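Local coordinates for protein quinoline 2-oxidoreductase medium subunit (Pseudomonas putida, PDB 1T3Q) that binds FAD as the medium subunit of the molybdenum hydroxylase quinoline 2-oxidoreductase and probably passes electrons through it, at residues A133-S139 against E164-E170. Residues are numbered along the deposited sequence; the frame is centred on the assembly and turned at random.
Sequences ATMYIAS and EVLVRVE. With FAD (flavin-adenine dinucleotide), chain R.
Y136 is covered by R168 and E170 together; its CG stands anti to the carbonyl carbon (chi1 -70°), which sets the ring beside both. The guanidinium of R168 lies nearly parallel to the ring, planes 12° apart, and R168 NH1 comes within 3.6 Å of Y136 CD2 near the rim; with R168 CZ 4.3 Å from the Y136 ring centroid, the pair qualifies as an offset cation-pi stack. The E170 side chain crosses that of Y136 at about a right angle, its carboxylate plane 38° from the ring and E170 CD 3.3 Å from Y136 CE1. R168 NE donates to E170 OE1 (2.9 Å) in a nearly straight salt bridge within the guanidinium plane, which helps hold the guanidinium in its turn. One water joins Y136 OH to E170 OE2. With an alanine here in place of Y136, the guanidinium would probably lose its aromatic platform and the water its phenol partner. At the other end, I137 CG2 meets E164 CB at 3.5 Å, while the carboxylate of E164 turns to R144 and the E161 backbone N. Six backbone hydrogen bonds pair the antiparallel strands, and a one-residue register shift between Y136 and I137 marks a beta bulge. It lies beside L166, whose backbone N and O pair with FAD N1A (2.9 Å) and N6A (3.0 Å) at the adenine edge, within the five-stranded antiparallel sheet of the PCMH-type FAD-binding domain.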
ATOM      1  N   ALA C 133       9.222  52.184 -31.477  1.00 24.15           N
ATOM      2  CA  ALA C 133      10.476  51.504 -31.201  1.00 24.02           C
ATOM      3  C   ALA C 133      11.037  50.850 -32.460  1.00 24.15           C
ATOM      4  O   ALA C 133      10.347  50.718 -33.472  1.00 23.61           O
ATOM      5  CB  ALA C 133      10.276  50.458 -30.111  1.00 24.01           C
ATOM      6  N   THR C 134      12.301  50.452 -32.386  1.00 22.79           N
ATOM      7  CA  THR C 134      12.968  49.790 -33.496  1.00 23.38           C
ATOM      8  C   THR C 134      13.467  48.423 -33.036  1.00 22.33           C
ATOM      9  O   THR C 134      14.041  48.303 -31.959  1.00 23.52           O
ATOM     10  CB  THR C 134      14.185  50.604 -33.988  1.00 23.12           C
ATOM     11  OG1 THR C 134      13.751  51.895 -34.440  1.00 23.67           O
ATOM     12  CG2 THR C 134      14.888  49.878 -35.130  1.00 24.23           C
ATOM     13  N   MET C 135      13.239  47.394 -33.846  1.00 21.87           N
ATOM     14  CA  MET C 135      13.708  46.057 -33.512  1.00 23.94           C
ATOM     15  C   MET C 135      14.986  45.764 -34.277  1.00 24.38           C
ATOM     16  O   MET C 135      15.104  46.106 -35.457  1.00 24.09           O
ATOM     17  CB  MET C 135      12.680  44.984 -33.891  1.00 24.81           C
ATOM     18  CG  MET C 135      11.655  44.686 -32.824  1.00 28.12           C
ATOM     19  SD  MET C 135      10.556  46.057 -32.630  1.00 29.51           S
ATOM     20  CE  MET C 135       9.145  45.247 -31.850  1.00 28.50           C
ATOM     21  N   TYR C 136      15.938  45.133 -33.600  1.00 23.33           N
ATOM     22  CA  TYR C 136      17.189  44.757 -34.239  1.00 23.89           C
ATOM     23  C   TYR C 136      17.191  43.241 -34.299  1.00 24.28           C
ATOM     24  O   TYR C 136      17.138  42.563 -33.273  1.00 25.56           O
ATOM     25  CB  TYR C 136      18.378  45.313 -33.460  1.00 23.98           C
ATOM     26  CG  TYR C 136      18.454  46.816 -33.591  1.00 27.33           C
ATOM     27  CD1 TYR C 136      17.618  47.645 -32.844  1.00 27.96           C
ATOM     28  CD2 TYR C 136      19.296  47.409 -34.534  1.00 28.15           C
ATOM     29  CE1 TYR C 136      17.609  49.028 -33.035  1.00 28.44           C
ATOM     30  CE2 TYR C 136      19.293  48.793 -34.735  1.00 29.13           C
ATOM     31  CZ  TYR C 136      18.446  49.593 -33.983  1.00 29.52           C
ATOM     32  OH  TYR C 136      18.426  50.955 -34.186  1.00 31.32           O
ATOM     33  N   ILE C 137      17.226  42.726 -35.525  1.00 24.04           N
ATOM     34  CA  ILE C 137      17.163  41.297 -35.786  1.00 23.95           C
ATOM     35  C   ILE C 137      18.451  40.733 -36.370  1.00 24.63           C
ATOM     36  O   ILE C 137      18.969  41.249 -37.362  1.00 26.19           O
ATOM     37  CB  ILE C 137      15.999  41.010 -36.755  1.00 24.60           C
ATOM     38  CG1 ILE C 137      14.703  41.590 -36.172  1.00 26.61           C
ATOM     39  CG2 ILE C 137      15.877  39.517 -37.001  1.00 25.00           C
ATOM     40  CD1 ILE C 137      13.555  41.684 -37.160  1.00 25.94           C
ATOM     41  N   ALA C 138      18.950  39.662 -35.762  1.00 24.15           N
ATOM     42  CA  ALA C 138      20.180  39.031 -36.219  1.00 24.90           C
ATOM     43  C   ALA C 138      19.929  37.796 -37.070  1.00 25.97           C
ATOM     44  O   ALA C 138      18.968  37.052 -36.860  1.00 25.59           O
ATOM     45  CB  ALA C 138      21.054  38.665 -35.026  1.00 22.30           C
ATOM     46  N   SER C 139      20.813  37.590 -38.038  1.00 26.42           N
ATOM     47  CA  SER C 139      20.744  36.445 -38.932  1.00 28.51           C
ATOM     48  C   SER C 139      22.184  36.126 -39.287  1.00 28.70           C
ATOM     49  O   SER C 139      23.102  36.813 -38.844  1.00 26.82           O
ATOM     50  CB  SER C 139      19.973  36.793 -40.207  1.00 29.76           C
ATOM     51  OG  SER C 139      20.681  37.750 -40.976  1.00 29.65           O
ATOM     52  N   GLU C 164      15.978  33.775 -37.986  1.00 27.38           N
ATOM     53  CA  GLU C 164      16.340  35.058 -37.387  1.00 26.18           C
ATOM     54  C   GLU C 164      16.095  35.122 -35.887  1.00 25.88           C
ATOM     55  O   GLU C 164      15.228  34.428 -35.354  1.00 25.36           O
ATOM     56  CB  GLU C 164      15.587  36.198 -38.063  1.00 27.84           C
ATOM     57  CG  GLU C 164      15.961  36.405 -39.515  1.00 29.31           C
ATOM     58  CD  GLU C 164      15.412  37.701 -40.054  1.00 31.90           C
ATOM     59  OE1 GLU C 164      14.184  37.908 -39.955  1.00 31.88           O
ATOM     60  OE2 GLU C 164      16.209  38.515 -40.570  1.00 33.53           O
ATOM     61  N   VAL C 165      16.862  35.975 -35.213  1.00 23.80           N
ATOM     62  CA  VAL C 165      16.745  36.144 -33.771  1.00 22.88           C
ATOM     63  C   VAL C 165      16.593  37.619 -33.409  1.00 23.14           C
ATOM     64  O   VAL C 165      17.425  38.441 -33.776  1.00 21.98           O
ATOM     65  CB  VAL C 165      18.000  35.588 -33.038  1.00 22.87           C
ATOM     66  CG1 VAL C 165      17.845  35.754 -31.535  1.00 22.59           C
ATOM     67  CG2 VAL C 165      18.217  34.124 -33.393  1.00 24.30           C
ATOM     68  N   LEU C 166      15.511  37.951 -32.710  1.00 21.38           N
ATOM     69  CA  LEU C 166      15.276  39.316 -32.267  1.00 21.52           C
ATOM     70  C   LEU C 166      16.325  39.497 -31.174  1.00 21.51           C
ATOM     71  O   LEU C 166      16.362  38.728 -30.216  1.00 21.20           O
ATOM     72  CB  LEU C 166      13.872  39.449 -31.667  1.00 21.41           C
ATOM     73  CG  LEU C 166      13.164  40.803 -31.761  1.00 24.79           C
ATOM     74  CD1 LEU C 166      11.958  40.799 -30.833  1.00 21.27           C
ATOM     75  CD2 LEU C 166      14.106  41.931 -31.400  1.00 24.82           C
ATOM     76  N   VAL C 167      17.181  40.500 -31.310  1.00 21.51           N
ATOM     77  CA  VAL C 167      18.234  40.713 -30.328  1.00 21.52           C
ATOM     78  C   VAL C 167      17.905  41.745 -29.264  1.00 22.12           C
ATOM     79  O   VAL C 167      18.159  41.534 -28.079  1.00 20.65           O
ATOM     80  CB  VAL C 167      19.543  41.119 -31.025  1.00 23.11           C
ATOM     81  CG1 VAL C 167      20.598  41.488 -29.989  1.00 25.65           C
ATOM     82  CG2 VAL C 167      20.025  39.972 -31.895  1.00 25.57           C
ATOM     83  N   ARG C 168      17.357  42.873 -29.685  1.00 22.88           N
ATOM     84  CA  ARG C 168      17.014  43.919 -28.739  1.00 25.54           C
ATOM     85  C   ARG C 168      16.005  44.868 -29.345  1.00 24.43           C
ATOM     86  O   ARG C 168      15.748  44.845 -30.547  1.00 24.79           O
ATOM     87  CB  ARG C 168      18.263  44.706 -28.324  1.00 27.71           C
ATOM     88  CG  ARG C 168      18.944  45.433 -29.473  1.00 28.16           C
ATOM     89  CD  ARG C 168      20.016  46.400 -28.981  1.00 30.90           C
ATOM     90  NE  ARG C 168      20.593  47.148 -30.096  1.00 30.30           N
ATOM     91  CZ  ARG C 168      21.399  46.618 -31.009  1.00 29.53           C
ATOM     92  NH1 ARG C 168      21.869  47.369 -31.993  1.00 31.13           N
ATOM     93  NH2 ARG C 168      21.752  45.342 -30.929  1.00 28.67           N
ATOM     94  N   VAL C 169      15.423  45.691 -28.485  1.00 23.14           N
ATOM     95  CA  VAL C 169      14.450  46.672 -28.900  1.00 24.51           C
ATOM     96  C   VAL C 169      14.965  48.008 -28.406  1.00 24.26           C
ATOM     97  O   VAL C 169      15.399  48.129 -27.261  1.00 24.32           O
ATOM     98  CB  VAL C 169      13.074  46.411 -28.263  1.00 24.01           C
ATOM     99  CG1 VAL C 169      12.096  47.491 -28.697  1.00 23.90           C
ATOM    100  CG2 VAL C 169      12.569  45.035 -28.661  1.00 24.19           C
ATOM    101  N   GLU C 170      14.944  49.002 -29.281  1.00 24.59           N
ATOM    102  CA  GLU C 170      15.398  50.324 -28.900  1.00 25.43           C
ATOM    103  C   GLU C 170      14.189  51.241 -28.897  1.00 23.97           C
ATOM    104  O   GLU C 170      13.525  51.421 -29.915  1.00 23.56           O
ATOM    105  CB  GLU C 170      16.489  50.808 -29.863  1.00 25.07           C
ATOM    106  CG  GLU C 170      17.799  50.028 -29.691  1.00 25.85           C
ATOM    107  CD  GLU C 170      18.970  50.593 -30.484  1.00 28.71           C
ATOM    108  OE1 GLU C 170      20.059  49.986 -30.427  1.00 29.53           O
ATOM    109  OE2 GLU C 170      18.809  51.632 -31.160  1.00 30.14           O
TER
HETATM  110  PA  FAD R4931       8.460  31.960 -25.455  1.00 19.71           P
HETATM  111  O1A FAD R4931       7.136  31.394 -25.082  1.00 10.91           O
HETATM  112  O2A FAD R4931       9.564  31.231 -25.248  1.00 11.56           O
HETATM  113  O5B FAD R4931       8.250  31.987 -26.959  1.00 17.91           O
HETATM  114  C5B FAD R4931       7.490  32.996 -27.699  1.00 17.76           C
HETATM  115  C4B FAD R4931       7.651  32.727 -29.256  1.00 20.35           C
HETATM  116  O4B FAD R4931       8.699  33.665 -29.725  1.00 18.85           O
HETATM  117  C3B FAD R4931       8.116  31.321 -29.770  1.00 21.36           C
HETATM  118  O3B FAD R4931       7.570  31.020 -31.020  1.00 22.75           O
HETATM  119  C2B FAD R4931       9.667  31.477 -29.774  1.00 21.11           C
HETATM  120  O2B FAD R4931      10.289  30.626 -30.704  1.00 19.13           O
HETATM  121  C1B FAD R4931       9.834  32.892 -30.244  1.00 19.77           C
HETATM  122  N9A FAD R4931      10.987  33.601 -29.688  1.00 17.70           N
HETATM  123  C8A FAD R4931      11.246  33.862 -28.358  1.00 19.85           C
HETATM  124  N7A FAD R4931      12.252  34.715 -28.180  1.00 16.63           N
HETATM  125  C5A FAD R4931      12.686  35.013 -29.450  1.00 18.37           C
HETATM  126  C6A FAD R4931      13.761  35.921 -29.962  1.00 18.29           C
HETATM  127  N6A FAD R4931      14.568  36.614 -29.198  1.00 14.40           N
HETATM  128  N1A FAD R4931      13.881  35.964 -31.346  1.00 17.44           N
HETATM  129  C2A FAD R4931      13.059  35.246 -32.187  1.00 20.01           C
HETATM  130  N3A FAD R4931      12.062  34.392 -31.812  1.00 16.92           N
HETATM  131  C4A FAD R4931      11.947  34.262 -30.432  1.00 18.05           C
HETATM  132  N1  FAD R4931       1.051  38.231 -22.548  1.00 21.55           N
HETATM  133  C2  FAD R4931       0.556  39.469 -22.634  1.00 23.82           C
HETATM  134  O2  FAD R4931       0.887  40.231 -23.507  1.00 24.08           O
HETATM  135  N3  FAD R4931      -0.541  39.894 -21.811  1.00 20.66           N
HETATM  136  C4  FAD R4931      -1.199  39.018 -20.951  1.00 21.85           C
HETATM  137  O4  FAD R4931      -2.143  39.420 -20.310  1.00 22.73           O
HETATM  138  C4X FAD R4931      -0.718  37.633 -20.906  1.00 21.07           C
HETATM  139  N5  FAD R4931      -1.321  36.712 -20.084  1.00 19.84           N
HETATM  140  C5X FAD R4931      -0.767  35.449 -19.997  1.00 19.80           C
HETATM  141  C6  FAD R4931      -1.411  34.501 -19.138  1.00 19.80           C
HETATM  142  C7  FAD R4931      -0.919  33.204 -18.986  1.00 18.76           C
HETATM  143  C7M FAD R4931      -1.659  32.233 -18.091  1.00 19.91           C
HETATM  144  C8  FAD R4931       0.312  32.793 -19.702  1.00 18.80           C
HETATM  145  C8M FAD R4931       0.902  31.409 -19.579  1.00 17.89           C
HETATM  146  C9  FAD R4931       0.976  33.729 -20.540  1.00 17.91           C
HETATM  147  C9A FAD R4931       0.443  35.047 -20.707  1.00 19.03           C
HETATM  148  N10 FAD R4931       1.046  36.066 -21.569  1.00 18.70           N
HETATM  149  C10 FAD R4931       0.485  37.299 -21.709  1.00 21.51           C
HETATM  150  C1' FAD R4931       2.184  35.662 -22.438  1.00 18.72           C
HETATM  151  C2' FAD R4931       3.563  36.149 -21.906  1.00 18.90           C
HETATM  152  O2' FAD R4931       3.684  37.559 -22.118  1.00 21.15           O
HETATM  153  C3' FAD R4931       4.615  35.357 -22.688  1.00 19.23           C
HETATM  154  O3' FAD R4931       5.765  35.277 -21.835  1.00 20.96           O
HETATM  155  C4' FAD R4931       5.018  36.021 -24.031  1.00 19.76           C
HETATM  156  O4' FAD R4931       3.889  36.167 -24.898  1.00 19.98           O
HETATM  157  C5' FAD R4931       6.025  35.111 -24.678  1.00 17.81           C
HETATM  158  O5' FAD R4931       7.443  35.430 -24.130  1.00 18.36           O
HETATM  159  P   FAD R4931       8.340  34.291 -23.726  1.00 19.94           P
HETATM  160  O1P FAD R4931       9.656  34.951 -23.300  1.00 19.02           O
HETATM  161  O2P FAD R4931       7.752  33.415 -22.823  1.00 19.37           O
HETATM  162  O3P FAD R4931       8.622  33.504 -24.939  1.00 17.50           O
HETATM  163  O   HOH W   1      17.010  52.896 -32.706  1.00 33.28           O